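PDB 4GUZ: probable arylamine n-acetyl transferase, which probably transfers an acetyl group from acetyl coenzyme A to the amino nitrogen of arylamine substrates, as other arylamine N-acetyltransferases do. Local coordinates for residues R36-G41 against Q91-D96. Residues are numbered along the deposited sequence; the frame is centred on the assembly and turned at random.
Sequences RRLQRG and QRLGFD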
loop_
_atom_site.group_PDB
_atom_site.type_symbol
_atom_site.label_atom_id
_atom_site.label_comp_id
_atom_site.label_asym_id
_atom_site.label_seq_id
_atom_site.Cartn_x
_atom_site.Cartn_y
_atom_site.Cartn_z
ATOM N N ARG A 36 3.897 10.278 -11.901
ATOM C CA ARG A 36 4.513 9.011 -12.283
ATOM C C ARG A 36 5.791 8.783 -11.501
ATOM O O ARG A 36 5.994 7.690 -10.972
ATOM C CB ARG A 36 4.790 8.944 -13.809
ATOM C CG ARG A 36 3.544 8.549 -14.593
ATOM C CD ARG A 36 3.702 8.679 -16.098
ATOM N NE ARG A 36 2.391 8.565 -16.740
ATOM C CZ ARG A 36 2.161 8.011 -17.927
ATOM N NH1 ARG A 36 3.168 7.534 -18.655
ATOM N NH2 ARG A 36 0.924 7.933 -18.400
ATOM N N ARG A 37 6.643 9.812 -11.411
ATOM C CA ARG A 37 7.914 9.689 -10.685
ATOM C C ARG A 37 7.677 9.538 -9.181
ATOM O O ARG A 37 8.416 8.799 -8.534
ATOM C CB ARG A 37 8.844 10.875 -10.975
ATOM C CG ARG A 37 9.306 10.913 -12.445
ATOM C CD ARG A 37 10.590 11.706 -12.696
ATOM N NE ARG A 37 10.629 13.034 -12.068
ATOM C CZ ARG A 37 9.931 14.097 -12.462
ATOM N NH1 ARG A 37 9.080 14.006 -13.479
ATOM N NH2 ARG A 37 10.057 15.252 -11.821
ATOM N N LEU A 38 6.624 10.195 -8.645
ATOM C CA LEU A 38 6.262 10.139 -7.216
ATOM C C LEU A 38 5.805 8.740 -6.837
ATOM O O LEU A 38 6.311 8.168 -5.880
ATOM C CB LEU A 38 5.160 11.145 -6.864
ATOM C CG LEU A 38 5.526 12.621 -6.774
ATOM C CD1 LEU A 38 4.290 13.448 -6.574
ATOM C CD2 LEU A 38 6.483 12.891 -5.622
ATOM N N GLN A 39 4.869 8.184 -7.603
ATOM C CA GLN A 39 4.369 6.851 -7.317
ATOM C C GLN A 39 5.476 5.782 -7.462
ATOM O O GLN A 39 5.614 4.945 -6.573
ATOM C CB GLN A 39 3.170 6.511 -8.204
ATOM C CG GLN A 39 2.631 5.114 -7.884
ATOM C CD GLN A 39 1.180 4.889 -8.202
ATOM O OE1 GLN A 39 0.402 5.816 -8.416
ATOM N NE2 GLN A 39 0.745 3.653 -8.024
ATOM N N ARG A 40 6.256 5.803 -8.560
ATOM C CA ARG A 40 7.308 4.806 -8.748
ATOM C C ARG A 40 8.300 4.817 -7.578
ATOM O O ARG A 40 8.597 3.761 -7.034
ATOM C CB ARG A 40 8.040 5.001 -10.092
ATOM C CG ARG A 40 8.873 3.781 -10.479
ATOM C CD ARG A 40 9.554 3.949 -11.816
ATOM N NE ARG A 40 10.592 2.937 -12.056
ATOM C CZ ARG A 40 10.461 1.889 -12.862
ATOM N NH1 ARG A 40 9.315 1.671 -13.498
ATOM N NH2 ARG A 40 11.476 1.055 -13.046
ATOM N N GLY A 41 8.771 6.001 -7.193
ATOM C CA GLY A 41 9.716 6.154 -6.089
ATOM C C GLY A 41 9.136 5.721 -4.752
ATOM O O GLY A 41 9.830 5.081 -3.959
ATOM N N GLN A 91 -0.830 16.956 -1.577
ATOM C CA GLN A 91 -1.329 18.227 -1.044
ATOM C C GLN A 91 -0.262 19.324 -1.135
ATOM O O GLN A 91 -0.577 20.437 -1.571
ATOM C CB GLN A 91 -1.778 18.029 0.415
ATOM C CG GLN A 91 -2.305 19.279 1.136
ATOM C CD GLN A 91 -3.572 19.831 0.539
ATOM O OE1 GLN A 91 -3.595 20.950 0.014
ATOM N NE2 GLN A 91 -4.654 19.060 0.601
ATOM N N ARG A 92 0.991 19.020 -0.722
ATOM C CA ARG A 92 2.089 19.990 -0.745
ATOM C C ARG A 92 2.493 20.394 -2.144
ATOM O O ARG A 92 2.925 21.525 -2.342
ATOM C CB ARG A 92 3.329 19.438 -0.036
ATOM C CG ARG A 92 3.351 19.750 1.427
ATOM C CD ARG A 92 3.560 21.232 1.755
ATOM N NE ARG A 92 4.971 21.614 1.737
ATOM C CZ ARG A 92 5.846 21.300 2.687
ATOM N NH1 ARG A 92 5.474 20.565 3.729
ATOM N NH2 ARG A 92 7.105 21.696 2.590
ATOM N N LEU A 93 2.392 19.470 -3.108
ATOM C CA LEU A 93 2.813 19.746 -4.475
ATOM C C LEU A 93 1.688 20.379 -5.324
ATOM O O LEU A 93 1.907 20.706 -6.490
ATOM C CB LEU A 93 3.386 18.486 -5.136
ATOM C CG LEU A 93 4.679 17.899 -4.524
ATOM C CD1 LEU A 93 5.323 16.953 -5.496
ATOM C CD2 LEU A 93 5.691 19.002 -4.149
ATOM N N GLY A 94 0.527 20.588 -4.715
ATOM C CA GLY A 94 -0.611 21.252 -5.343
ATOM C C GLY A 94 -1.427 20.451 -6.337
ATOM O O GLY A 94 -1.965 21.030 -7.288
ATOM N N PHE A 95 -1.530 19.113 -6.141
ATOM C CA PHE A 95 -2.374 18.279 -7.005
ATOM C C PHE A 95 -3.826 18.359 -6.552
ATOM O O PHE A 95 -4.080 18.589 -5.367
ATOM C CB PHE A 95 -1.913 16.800 -6.973
ATOM C CG PHE A 95 -0.633 16.464 -7.701
ATOM C CD1 PHE A 95 -0.658 16.050 -9.031
ATOM C CD2 PHE A 95 0.593 16.518 -7.046
ATOM C CE1 PHE A 95 0.520 15.680 -9.688
ATOM C CE2 PHE A 95 1.774 16.169 -7.707
ATOM C CZ PHE A 95 1.736 15.750 -9.022
ATOM N N ASP A 96 -4.778 18.185 -7.493
ATOM C CA ASP A 96 -6.219 18.105 -7.218
ATOM C C ASP A 96 -6.512 16.621 -7.003
ATOM O O ASP A 96 -6.443 15.842 -7.953
ATOM C CB ASP A 96 -7.039 18.702 -8.386
ATOM C CG ASP A 96 -8.560 18.618 -8.268
ATOM O OD1 ASP A 96 -9.061 18.250 -7.176
ATOM O OD2 ASP A 96 -9.253 18.952 -9.258
#
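CD1 of Leu-38 makes the closest approaches of the contact, to CD1 of Leu-93 at 3.8 Å and to CE2 of Phe-95 at 3.9 Å. The two leucines reach toward each other and touch tip to tip, bridging backbones whose CA atoms at Leu-38 and Leu-93 stand 10.6 Å apart. Phe-95 comes from the opposite direction to Leu-38, and the methyl lies obliquely to its ring, nearest CE2. In Leu-38, CG lies beside the backbone N (chi1 -75°), and the extended second torsion (chi2 174°) sends CD1 outward from helix 32-45 to the two partners.

Leu-93 and Phe-95 flank Gly-94, where the chain departs from helical geometry after helix 79-92 in a Schellman motif with positive phi (77°), a conformation that favours glycine. From there it runs on into strand 96-104, and both side chains flanking the glycine point at the same leucine. Around them, Leu-38 also packs on Phe-86 and Val-89 of helix 79-92 and on Leu-19 of helix 15-21, while Leu-93 touches Leu-15 of that same short helix.

The contact thus belongs to the helix packing of the N-terminal helical part of the arylamine N-acetyltransferase fold, where helices 15-21, 32-45 and 79-92 come together. No hydrogen bond or charge pair crosses it, and only 94 Å² is buried in all, which implies a small, purely apolar association held by dispersion and the exclusion of water.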